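Neuraminidase (Influenza A virus, PDB 4GDI) forms a tetrameric, calcium-binding beta-propeller ectodomain of the influenza neuraminidase family, predicted to release terminal sialic acids although its putative active site has diverged. Local coordinates at residues 20-25 with 360-365; 36-41 with 85-90; 79-84 with 92-97; 293-298 with 306-311. One frame throughout, in Å; residues are numbered along the deposited sequence.

How the interactions relate
All four contacts are strand or loop pairings in one beta-propeller subunit. Interaction 1 fastens the N-terminal strand to the last sheet, so the other three come between its segments in sequence. Interactions 2 and 3 interleave along the chain, with centres about 9 Å apart, linked by probable hydrogen bonds between Ser88 OG and Thr82 OG1 and from Thr92 OG1 to Ala87 O; together they build one sheet and its loop at a subunit interface. Interaction 4 comes later, in the sheet containing 289-296. Its centre is about 14 Å from that of interaction 1, where Trp21 meets Leu293, and about 35 Å from those of interactions 2 and 3. It alone touches no neighbouring subunit.

Interaction 1: residues 20-25 with 360-365; sequences GWVPTH and CGINSP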
loop_
_atom_site.group_PDB
_atom_site.type_symbol
_atom_site.label_atom_id
_atom_site.label_comp_id
_atom_site.label_asym_id
_atom_site.label_seq_id
_atom_site.Cartn_x
_atom_site.Cartn_y
_atom_site.Cartn_z
ATOM N N GLY A 20 -0.599 34.940 8.685
ATOM C CA GLY A 20 0.641 34.333 8.249
ATOM C C GLY A 20 0.405 33.144 7.342
ATOM O O GLY A 20 -0.731 32.714 7.159
ATOM N N TRP A 21 1.484 32.614 6.777
ATOM C CA TRP A 21 1.398 31.437 5.921
ATOM C C TRP A 21 2.535 30.502 6.267
ATOM O O TRP A 21 3.690 30.914 6.314
ATOM C CB TRP A 21 1.517 31.847 4.459
ATOM C CG TRP A 21 0.478 32.846 4.016
ATOM C CD1 TRP A 21 0.589 34.204 4.029
ATOM C CD2 TRP A 21 -0.813 32.554 3.481
ATOM N NE1 TRP A 21 -0.552 34.776 3.526
ATOM C CE2 TRP A 21 -1.432 33.783 3.192
ATOM C CE3 TRP A 21 -1.510 31.374 3.223
ATOM C CZ2 TRP A 21 -2.714 33.862 2.657
ATOM C CZ3 TRP A 21 -2.778 31.460 2.691
ATOM C CH2 TRP A 21 -3.365 32.691 2.419
ATOM N N VAL A 22 2.216 29.239 6.494
ATOM C CA VAL A 22 3.233 28.265 6.836
ATOM C C VAL A 22 3.200 27.083 5.878
ATOM O O VAL A 22 2.128 26.670 5.427
ATOM C CB VAL A 22 3.081 27.773 8.292
ATOM C CG1 VAL A 22 3.272 28.933 9.256
ATOM C CG2 VAL A 22 1.733 27.117 8.504
ATOM N N PRO A 23 4.384 26.530 5.556
ATOM C CA PRO A 23 4.418 25.384 4.648
ATOM C C PRO A 23 3.949 24.108 5.341
ATOM O O PRO A 23 4.448 23.767 6.419
ATOM C CB PRO A 23 5.906 25.276 4.279
ATOM C CG PRO A 23 6.621 25.851 5.460
ATOM C CD PRO A 23 5.727 26.943 5.985
ATOM N N THR A 24 3.003 23.403 4.738
ATOM C CA THR A 24 2.564 22.144 5.307
ATOM C C THR A 24 3.234 20.999 4.555
ATOM O O THR A 24 3.284 19.882 5.044
ATOM C CB THR A 24 1.044 21.994 5.259
ATOM O OG1 THR A 24 0.591 22.184 3.914
ATOM C CG2 THR A 24 0.379 23.013 6.161
ATOM N N HIS A 25 3.775 21.300 3.376
ATOM C CA HIS A 25 4.443 20.305 2.554
ATOM C C HIS A 25 5.414 21.020 1.637
ATOM O O HIS A 25 5.019 21.826 0.814
ATOM C CB HIS A 25 3.403 19.493 1.756
ATOM C CG HIS A 25 3.986 18.642 0.665
ATOM N ND1 HIS A 25 4.340 17.323 0.855
ATOM C CD2 HIS A 25 4.246 18.915 -0.638
ATOM C CE1 HIS A 25 4.813 16.827 -0.276
ATOM N NE2 HIS A 25 4.767 17.770 -1.198
ATOM N N CYS A 360 -0.491 26.910 4.158
ATOM C CA CYS A 360 -1.820 27.217 4.686
ATOM C C CYS A 360 -1.792 28.476 5.543
ATOM O O CYS A 360 -0.776 28.794 6.172
ATOM C CB CYS A 360 -2.352 26.039 5.492
ATOM S SG CYS A 360 -2.714 24.597 4.482
ATOM N N GLY A 361 -2.910 29.196 5.557
ATOM C CA GLY A 361 -3.018 30.400 6.355
ATOM C C GLY A 361 -3.085 30.051 7.826
ATOM O O GLY A 361 -3.617 29.014 8.183
ATOM N N ILE A 362 -2.513 30.897 8.678
ATOM C CA ILE A 362 -2.618 30.710 10.126
ATOM C C ILE A 362 -3.088 32.023 10.710
ATOM O O ILE A 362 -2.869 33.069 10.124
ATOM C CB ILE A 362 -1.281 30.308 10.793
ATOM C CG1 ILE A 362 -0.191 31.335 10.460
ATOM C CG2 ILE A 362 -0.848 28.911 10.347
ATOM C CD1 ILE A 362 1.078 31.200 11.286
ATOM N N ASN A 363 -3.722 31.962 11.869
ATOM C CA ASN A 363 -4.306 33.152 12.478
ATOM C C ASN A 363 -3.347 33.879 13.418
ATOM O O ASN A 363 -3.784 34.644 14.271
ATOM C CB ASN A 363 -5.580 32.776 13.235
ATOM C CG ASN A 363 -5.345 31.685 14.267
ATOM O OD1 ASN A 363 -4.255 31.574 14.840
ATOM N ND2 ASN A 363 -6.365 30.864 14.500
ATOM N N SER A 364 -2.048 33.634 13.262
ATOM C CA SER A 364 -1.036 34.309 14.066
ATOM C C SER A 364 0.095 34.763 13.179
ATOM O O SER A 364 0.429 34.099 12.205
ATOM C CB SER A 364 -0.478 33.376 15.142
ATOM O OG SER A 364 -1.511 32.899 15.979
ATOM N N PRO A 365 0.698 35.905 13.509
ATOM C CA PRO A 365 1.864 36.322 12.726
ATOM C C PRO A 365 3.082 35.455 13.044
ATOM O O PRO A 365 3.163 34.895 14.128
ATOM C CB PRO A 365 2.083 37.768 13.174
ATOM C CG PRO A 365 1.499 37.830 14.539
ATOM C CD PRO A 365 0.334 36.894 14.536
#
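Cys360 pairs with Val22 through two backbone hydrogen bonds: Cys360 N gives to Val22 O at 2.9 Å, and Val22 N gives to Cys360 O at 3.0 Å. The sulfur of Cys360, disulfide-bonded to Cys338, also packs on the methyl of Thr24, with SG 3.9 Å from CG2. Gly361 comes next, in a non-hydrogen-bonded pair with Trp21. The six-membered part of the indole leans obliquely against the glycine backbone, its CE3 lying 3.5 Å from Gly361 N; chi1 -58° puts CG beside the backbone N, opposite the carbonyl carbon, and from there the ring reaches Gly361. Ile362 returns to hydrogen-bonded pairing, its N reaching Gly20 O at 3.0 Å from well above the carbonyl plane, while the return bond from Gly20 N to Ile362 O is weak. On the same face as Cys360, the Ile362 side chain crosses that of Val22 at about a right angle, and their CG2 methyls meet at 3.6 Å. This N-terminal strand closes the propeller ring, as in other influenza neuraminidases: 20-25 is the outermost strand of an antiparallel sheet whose remaining members, 352-362, 338-346 and 317-324, come from the far end of the chain.

Interaction 2: residues 36-41 with 85-90; sequences GDLILS and GSASTL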
loop_
_atom_site.group_PDB
_atom_site.type_symbol
_atom_site.label_atom_id
_atom_site.label_comp_id
_atom_site.label_asym_id
_atom_site.label_seq_id
_atom_site.Cartn_x
_atom_site.Cartn_y
_atom_site.Cartn_z
ATOM N N GLY A 36 14.660 6.789 -9.874
ATOM C CA GLY A 36 13.987 6.195 -11.019
ATOM C C GLY A 36 12.537 5.861 -10.713
ATOM O O GLY A 36 12.157 5.745 -9.549
ATOM N N ASP A 37 11.726 5.715 -11.757
ATOM C CA ASP A 37 10.326 5.308 -11.604
ATOM C C ASP A 37 9.488 6.384 -10.929
ATOM O O ASP A 37 8.448 6.103 -10.327
ATOM C CB ASP A 37 10.225 3.986 -10.838
ATOM C CG ASP A 37 10.671 2.795 -11.676
ATOM O OD1 ASP A 37 10.378 2.782 -12.890
ATOM O OD2 ASP A 37 11.320 1.879 -11.126
ATOM N N LEU A 38 9.942 7.623 -11.043
ATOM C CA LEU A 38 9.152 8.760 -10.607
ATOM C C LEU A 38 8.305 9.188 -11.789
ATOM O O LEU A 38 8.788 9.249 -12.920
ATOM C CB LEU A 38 10.071 9.895 -10.187
ATOM C CG LEU A 38 9.735 10.725 -8.957
ATOM C CD1 LEU A 38 9.696 9.862 -7.715
ATOM C CD2 LEU A 38 10.772 11.824 -8.811
ATOM N N ILE A 39 7.032 9.461 -11.537
ATOM C CA ILE A 39 6.159 10.000 -12.569
ATOM C C ILE A 39 6.286 11.519 -12.581
ATOM O O ILE A 39 5.971 12.187 -11.596
ATOM C CB ILE A 39 4.705 9.597 -12.322
ATOM C CG1 ILE A 39 4.613 8.070 -12.207
ATOM C CG2 ILE A 39 3.813 10.147 -13.436
ATOM C CD1 ILE A 39 3.216 7.554 -11.949
ATOM N N LEU A 40 6.757 12.053 -13.702
ATOM C CA LEU A 40 6.956 13.486 -13.862
ATOM C C LEU A 40 5.641 14.180 -14.171
ATOM O O LEU A 40 4.882 13.739 -15.043
ATOM C CB LEU A 40 7.953 13.746 -14.991
ATOM C CG LEU A 40 9.339 13.135 -14.733
ATOM C CD1 LEU A 40 10.249 13.425 -15.890
ATOM C CD2 LEU A 40 9.921 13.675 -13.438
ATOM N N SER A 41 5.396 15.288 -13.484
ATOM C CA SER A 41 4.076 15.906 -13.505
ATOM C C SER A 41 4.057 17.341 -14.002
ATOM O O SER A 41 5.008 18.101 -13.830
ATOM C CB SER A 41 3.468 15.848 -12.103
ATOM O OG SER A 41 4.331 16.418 -11.133
ATOM N N GLY A 85 1.463 13.356 0.840
ATOM C CA GLY A 85 2.679 12.997 1.557
ATOM C C GLY A 85 3.621 12.013 0.873
ATOM O O GLY A 85 4.706 11.718 1.400
ATOM N N SER A 86 3.226 11.506 -0.294
ATOM C CA SER A 86 4.060 10.568 -1.045
ATOM C C SER A 86 4.591 11.182 -2.333
ATOM O O SER A 86 3.932 12.012 -2.967
ATOM C CB SER A 86 3.267 9.302 -1.394
ATOM O OG SER A 86 2.672 8.736 -0.239
ATOM N N ALA A 87 5.786 10.770 -2.713
ATOM C CA ALA A 87 6.289 11.013 -4.056
ATOM C C ALA A 87 5.446 10.241 -5.070
ATOM O O ALA A 87 4.914 9.165 -4.775
ATOM C CB ALA A 87 7.744 10.585 -4.156
ATOM N N SER A 88 5.330 10.799 -6.267
ATOM C CA SER A 88 4.571 10.180 -7.344
ATOM C C SER A 88 5.396 9.099 -8.062
ATOM O O SER A 88 6.302 9.383 -8.845
ATOM C CB SER A 88 4.083 11.252 -8.320
ATOM O OG SER A 88 3.084 12.089 -7.726
ATOM N N THR A 89 5.080 7.851 -7.754
ATOM C CA THR A 89 5.730 6.710 -8.373
ATOM C C THR A 89 4.665 5.737 -8.844
ATOM O O THR A 89 3.488 5.905 -8.544
ATOM C CB THR A 89 6.587 5.949 -7.365
ATOM O OG1 THR A 89 5.714 5.235 -6.474
ATOM C CG2 THR A 89 7.479 6.903 -6.578
ATOM N N LEU A 90 5.096 4.691 -9.540
ATOM C CA LEU A 90 4.190 3.680 -10.063
ATOM C C LEU A 90 3.411 2.956 -8.973
ATOM O O LEU A 90 2.329 2.429 -9.224
ATOM C CB LEU A 90 4.980 2.654 -10.871
ATOM C CG LEU A 90 5.565 3.164 -12.181
ATOM C CD1 LEU A 90 6.362 2.045 -12.836
ATOM C CD2 LEU A 90 4.452 3.676 -13.105
#
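The Asp37 carboxylate is the one flat side-chain group between 36-41 and 85-90, and its partner across the contact is apolar: Asp37 OD1 lies 4.1 Å from Leu90 CD1. The remaining flat groups are peptides. Ser88 O takes the backbone N-H of Ile39 at 2.8 Å in a fairly straight bond (164° at the hydrogen), the donor tilted 34° from the carbonyl plane. Leu38 crowds the same oxygen, its CD1 standing 3.6 Å from Ser88 O; that methyl also touches Ala87 CB at 4.1 Å and Thr89 CG2 at 3.9 Å. Ile39 points toward the loop. With chi2 at 179° its side chain extends far enough for CD1 to rest 3.8 Å from Thr89 O and 4.2 Å from Leu90 CD2. Pro35 of a neighbouring subunit packs against Asp37 and Leu90. The chemistry is therefore mostly apolar, with one hydrogen bond joining the start of strand 39-42 to the loop 85-90. Asp37 O is buried here and has no hydrogen-bond partner in the model; what it receives across the contact is a CA-H...O approach from Thr89 CA at 3.4 Å, so its burial probably carries some energetic cost.

Interaction 3: residues 79-84 with 92-97; sequences LYKTPI and TSEMIL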
loop_
_atom_site.group_PDB
_atom_site.type_symbol
_atom_site.label_atom_id
_atom_site.label_comp_id
_atom_site.label_asym_id
_atom_site.label_seq_id
_atom_site.Cartn_x
_atom_site.Cartn_y
_atom_site.Cartn_z
ATOM N N LEU A 79 -4.451 12.052 -16.598
ATOM C CA LEU A 79 -4.534 12.596 -15.259
ATOM C C LEU A 79 -4.299 11.499 -14.212
ATOM O O LEU A 79 -4.892 10.417 -14.291
ATOM C CB LEU A 79 -5.941 13.177 -15.067
ATOM C CG LEU A 79 -6.314 13.615 -13.659
ATOM C CD1 LEU A 79 -5.547 14.889 -13.268
ATOM C CD2 LEU A 79 -7.832 13.811 -13.577
ATOM N N TYR A 80 -3.470 11.807 -13.219
ATOM C CA TYR A 80 -3.137 10.900 -12.124
ATOM C C TYR A 80 -3.391 11.621 -10.815
ATOM O O TYR A 80 -3.488 12.847 -10.786
ATOM C CB TYR A 80 -1.638 10.531 -12.126
ATOM C CG TYR A 80 -1.176 9.588 -13.207
ATOM C CD1 TYR A 80 -1.183 9.970 -14.543
ATOM C CD2 TYR A 80 -0.689 8.322 -12.886
ATOM C CE1 TYR A 80 -0.740 9.104 -15.533
ATOM C CE2 TYR A 80 -0.243 7.449 -13.868
ATOM C CZ TYR A 80 -0.277 7.843 -15.189
ATOM O OH TYR A 80 0.176 6.984 -16.164
ATOM N N LYS A 81 -3.469 10.867 -9.727
ATOM C CA LYS A 81 -3.436 11.470 -8.411
ATOM C C LYS A 81 -2.593 10.654 -7.448
ATOM O O LYS A 81 -2.502 9.421 -7.540
ATOM C CB LYS A 81 -4.838 11.693 -7.849
ATOM C CG LYS A 81 -5.506 10.474 -7.254
ATOM C CD LYS A 81 -6.672 10.907 -6.370
ATOM C CE LYS A 81 -7.545 9.730 -5.949
ATOM N NZ LYS A 81 -8.392 10.072 -4.761
ATOM N N THR A 82 -1.972 11.379 -6.532
ATOM C CA THR A 82 -1.051 10.827 -5.548
ATOM C C THR A 82 -1.346 11.463 -4.188
ATOM O O THR A 82 -1.568 12.674 -4.113
ATOM C CB THR A 82 0.410 11.193 -5.933
ATOM O OG1 THR A 82 0.710 10.644 -7.218
ATOM C CG2 THR A 82 1.397 10.656 -4.915
ATOM N N PRO A 83 -1.336 10.665 -3.108
ATOM C CA PRO A 83 -1.461 11.261 -1.768
ATOM C C PRO A 83 -0.377 12.298 -1.528
ATOM O O PRO A 83 0.783 12.081 -1.870
ATOM C CB PRO A 83 -1.286 10.062 -0.820
ATOM C CG PRO A 83 -1.659 8.878 -1.627
ATOM C CD PRO A 83 -1.252 9.195 -3.051
ATOM N N ILE A 84 -0.753 13.427 -0.945
ATOM C CA ILE A 84 0.163 14.558 -0.857
ATOM C C ILE A 84 1.507 14.202 -0.180
ATOM O O ILE A 84 2.577 14.661 -0.607
ATOM C CB ILE A 84 -0.515 15.751 -0.145
ATOM C CG1 ILE A 84 0.300 17.022 -0.356
ATOM C CG2 ILE A 84 -0.737 15.450 1.329
ATOM C CD1 ILE A 84 0.365 17.443 -1.807
ATOM N N THR A 92 2.583 4.457 -5.938
ATOM C CA THR A 92 1.833 5.378 -5.097
ATOM C C THR A 92 0.793 6.199 -5.859
ATOM O O THR A 92 -0.036 6.861 -5.248
ATOM C CB THR A 92 2.783 6.380 -4.425
ATOM O OG1 THR A 92 3.443 7.143 -5.441
ATOM C CG2 THR A 92 3.812 5.660 -3.583
ATOM N N SER A 93 0.866 6.194 -7.186
ATOM C CA SER A 93 0.042 7.082 -8.002
ATOM C C SER A 93 -0.998 6.291 -8.760
ATOM O O SER A 93 -0.720 5.196 -9.237
ATOM C CB SER A 93 0.904 7.858 -9.015
ATOM O OG SER A 93 1.836 8.700 -8.362
ATOM N N GLU A 94 -2.197 6.850 -8.863
ATOM C CA GLU A 94 -3.291 6.190 -9.561
ATOM C C GLU A 94 -3.599 6.954 -10.841
ATOM O O GLU A 94 -3.752 8.169 -10.816
ATOM C CB GLU A 94 -4.524 6.168 -8.661
ATOM C CG GLU A 94 -5.811 5.803 -9.341
ATOM C CD GLU A 94 -7.008 5.893 -8.411
ATOM O OE1 GLU A 94 -6.826 6.326 -7.254
ATOM O OE2 GLU A 94 -8.127 5.534 -8.842
ATOM N N MET A 95 -3.693 6.246 -11.958
ATOM C CA MET A 95 -4.157 6.862 -13.196
ATOM C C MET A 95 -5.684 6.947 -13.145
ATOM O O MET A 95 -6.344 5.957 -12.872
ATOM C CB MET A 95 -3.704 6.058 -14.412
ATOM C CG MET A 95 -4.155 6.669 -15.735
ATOM S SD MET A 95 -4.069 5.494 -17.110
ATOM C CE MET A 95 -2.346 5.562 -17.559
ATOM N N ILE A 96 -6.236 8.135 -13.388
ATOM C CA ILE A 96 -7.678 8.363 -13.247
ATOM C C ILE A 96 -8.436 8.361 -14.576
ATOM O O ILE A 96 -9.414 7.633 -14.728
ATOM C CB ILE A 96 -7.966 9.695 -12.528
ATOM C CG1 ILE A 96 -7.392 9.664 -11.102
ATOM C CG2 ILE A 96 -9.474 9.950 -12.469
ATOM C CD1 ILE A 96 -7.461 10.982 -10.393
ATOM N N LEU A 97 -8.001 9.204 -15.511
ATOM C CA LEU A 97 -8.627 9.349 -16.829
ATOM C C LEU A 97 -7.593 9.910 -17.800
ATOM O O LEU A 97 -6.620 10.526 -17.372
ATOM C CB LEU A 97 -9.814 10.328 -16.771
ATOM C CG LEU A 97 -11.173 9.869 -16.226
ATOM C CD1 LEU A 97 -12.055 11.066 -16.066
ATOM C CD2 LEU A 97 -11.859 8.848 -17.139
HETATM O O HOH W 1 -3.412 7.662 -5.463
#
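Leu79 and Leu97 open a beta hairpin, 78-83 with 94-98, that carries a classic bulge: Leu79 stands opposite two residues, Ile96 and Leu97. Leu79 N gives to Leu97 O at 2.8 Å, and Ile96 N returns to Leu79 O in the carbonyl plane. Beyond the bulge Lys81 and Glu94 exchange two further backbone bonds. On one face Met95 CB sits over the Tyr80 ring, 4.0 Å from its centroid, and the sulfur lies obliquely in a Met-aromatic contact; the thioether bends at chi3 (-81°), bringing CE to the tyrosine hydroxyl. Ile96, in the bulge, crosses Lys81 at about a right angle, its CD1 3.7 Å from Lys81 CB. The lysine runs alongside Glu94, but its NZ stays 4.8 Å from Glu94 OE1 and makes no salt bridge; its charge instead meets Phe54 in a cation-pi contact. Farther out, Phe28 and His25 of a neighbouring subunit pack on Tyr80 and Met95. Near the turn a water donates to Lys81 O and, weakly, to Thr92 O. The loop between the strands is held by Thr92 OG1, through Ala87 O and Thr89 N, and by Thr82 OG1, which bonds to Ser88 OG. Across the hairpin Thr82 OG1 also meets Ser93 OG at a short 2.5 Å, where either hydroxyl could be the donor.

Interaction 4: residues 293-298 with 306-311; sequences LEQIPN and VSLSYE
Gln295 grips 306-311 with both its backbone and its side chain. Its N reaches Leu308 O at 2.9 Å in an almost straight bond (179° at the hydrogen), and its O accepts Ser307 N. The extended side chain, with CG anti to the backbone N (chi1 -172°), lies beside Leu308 and points the same way, placing OE1 where Ser307 OG donates to it at 2.6 Å. The serine oxygen is also pressed against Pro297, whose CG is 3.2 Å from Ser307 OG. Leu308 CD1 packs near the amide as well, 3.5 Å from Gln295 OE1. Val306 packs beside Glu294 and the Gln295 carbonyl: its CG1 touches Glu294 CB at 4.0 Å, and its CA comes to 3.2 Å from Gln295 O in a CA-H...O contact. Leu293, the third main contributor, forms a hydrogen-bonded pair with Tyr310, each backbone N giving to the other residue's O at 2.9 Å. The tyrosine hydroxyl looks elsewhere, bonding to Lys19 O. Leu308 N is buried with no partner in the model. Strands 289-296 and 309-311 form a hairpin that, with 277-281 joined through backbone bonds of Glu294 and Ile296, makes a three-stranded antiparallel meander, consistent with a propeller blade.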
loop_
_atom_site.group_PDB
_atom_site.type_symbol
_atom_site.label_atom_id
_atom_site.label_comp_id
_atom_site.label_asym_id
_atom_site.label_seq_id
_atom_site.Cartn_x
_atom_site.Cartn_y
_atom_site.Cartn_z
ATOM N N LEU A 293 3.992 37.198 -0.418
ATOM C CA LEU A 293 2.602 37.334 -0.005
ATOM C C LEU A 293 2.433 38.698 0.669
ATOM O O LEU A 293 3.159 39.020 1.606
ATOM C CB LEU A 293 2.236 36.216 0.969
ATOM C CG LEU A 293 1.649 34.938 0.349
ATOM C CD1 LEU A 293 0.192 35.148 -0.034
ATOM C CD2 LEU A 293 2.447 34.527 -0.862
ATOM N N GLU A 294 1.496 39.505 0.185
ATOM C CA GLU A 294 1.260 40.825 0.775
ATOM C C GLU A 294 -0.191 41.005 1.184
ATOM O O GLU A 294 -1.117 40.679 0.437
ATOM C CB GLU A 294 1.686 41.917 -0.196
ATOM C CG GLU A 294 3.199 41.915 -0.456
ATOM C CD GLU A 294 3.630 42.951 -1.477
ATOM O OE1 GLU A 294 3.265 42.808 -2.661
ATOM O OE2 GLU A 294 4.343 43.903 -1.092
ATOM N N GLN A 295 -0.380 41.519 2.393
ATOM C CA GLN A 295 -1.706 41.763 2.931
ATOM C C GLN A 295 -2.163 43.201 2.677
ATOM O O GLN A 295 -1.415 44.153 2.919
ATOM C CB GLN A 295 -1.689 41.511 4.431
ATOM C CG GLN A 295 -3.069 41.560 5.071
ATOM C CD GLN A 295 -2.992 41.684 6.583
ATOM O OE1 GLN A 295 -2.246 42.503 7.099
ATOM N NE2 GLN A 295 -3.753 40.866 7.293
ATOM N N ILE A 296 -3.397 43.335 2.200
ATOM C CA ILE A 296 -4.021 44.619 1.914
ATOM C C ILE A 296 -5.310 44.706 2.717
ATOM O O ILE A 296 -6.345 44.202 2.281
ATOM C CB ILE A 296 -4.376 44.771 0.421
ATOM C CG1 ILE A 296 -3.142 44.602 -0.460
ATOM C CG2 ILE A 296 -4.989 46.134 0.153
ATOM C CD1 ILE A 296 -3.471 44.643 -1.957
ATOM N N PRO A 297 -5.245 45.330 3.906
ATOM C CA PRO A 297 -6.360 45.381 4.858
ATOM C C PRO A 297 -7.684 45.874 4.286
ATOM O O PRO A 297 -8.743 45.386 4.693
ATOM C CB PRO A 297 -5.841 46.344 5.932
ATOM C CG PRO A 297 -4.387 46.055 5.963
ATOM C CD PRO A 297 -4.016 45.897 4.496
ATOM N N ASN A 298 -7.651 46.809 3.351
ATOM C CA ASN A 298 -8.906 47.373 2.864
ATOM C C ASN A 298 -9.478 46.664 1.644
ATOM O O ASN A 298 -10.505 47.078 1.107
ATOM C CB ASN A 298 -8.752 48.877 2.632
ATOM C CG ASN A 298 -8.574 49.644 3.946
ATOM O OD1 ASN A 298 -8.985 49.176 5.001
ATOM N ND2 ASN A 298 -7.964 50.813 3.879
ATOM N N VAL A 306 -0.295 48.161 1.667
ATOM C CA VAL A 306 0.136 46.901 2.252
ATOM C C VAL A 306 0.463 47.067 3.729
ATOM O O VAL A 306 0.991 48.095 4.142
ATOM C CB VAL A 306 1.386 46.337 1.532
ATOM C CG1 VAL A 306 1.861 45.055 2.202
ATOM C CG2 VAL A 306 1.099 46.107 0.054
ATOM N N SER A 307 0.137 46.052 4.522
ATOM C CA SER A 307 0.621 45.971 5.896
ATOM C C SER A 307 1.622 44.819 5.999
ATOM O O SER A 307 2.814 45.002 5.739
ATOM C CB SER A 307 -0.540 45.804 6.875
ATOM O OG SER A 307 -1.448 44.827 6.408
ATOM N N LEU A 308 1.139 43.629 6.335
ATOM C CA LEU A 308 2.008 42.459 6.443
ATOM C C LEU A 308 2.598 42.101 5.085
ATOM O O LEU A 308 1.921 42.160 4.057
ATOM C CB LEU A 308 1.233 41.271 6.994
ATOM C CG LEU A 308 0.781 41.363 8.448
ATOM C CD1 LEU A 308 -0.193 40.242 8.760
ATOM C CD2 LEU A 308 1.979 41.305 9.373
ATOM N N SER A 309 3.866 41.727 5.085
ATOM C CA SER A 309 4.516 41.291 3.867
ATOM C C SER A 309 5.481 40.150 4.177
ATOM O O SER A 309 6.259 40.213 5.127
ATOM C CB SER A 309 5.246 42.454 3.213
ATOM O OG SER A 309 5.892 42.027 2.032
ATOM N N TYR A 310 5.415 39.096 3.377
ATOM C CA TYR A 310 6.194 37.897 3.639
ATOM C C TYR A 310 6.873 37.407 2.375
ATOM O O TYR A 310 6.215 37.031 1.410
ATOM C CB TYR A 310 5.301 36.774 4.138
ATOM C CG TYR A 310 4.740 36.931 5.517
ATOM C CD1 TYR A 310 5.552 36.823 6.635
ATOM C CD2 TYR A 310 3.375 37.139 5.708
ATOM C CE1 TYR A 310 5.025 36.941 7.908
ATOM C CE2 TYR A 310 2.840 37.259 6.975
ATOM C CZ TYR A 310 3.668 37.159 8.071
ATOM O OH TYR A 310 3.131 37.280 9.330
ATOM N N GLU A 311 8.195 37.383 2.399
ATOM C CA GLU A 311 8.953 36.892 1.280
ATOM C C GLU A 311 9.189 35.428 1.569
ATOM O O GLU A 311 10.161 35.068 2.226
ATOM C CB GLU A 311 10.264 37.669 1.168
ATOM C CG GLU A 311 11.092 37.328 -0.050
ATOM C CD GLU A 311 12.232 38.315 -0.257
ATOM O OE1 GLU A 311 12.016 39.531 -0.051
ATOM O OE2 GLU A 311 13.345 37.878 -0.619
#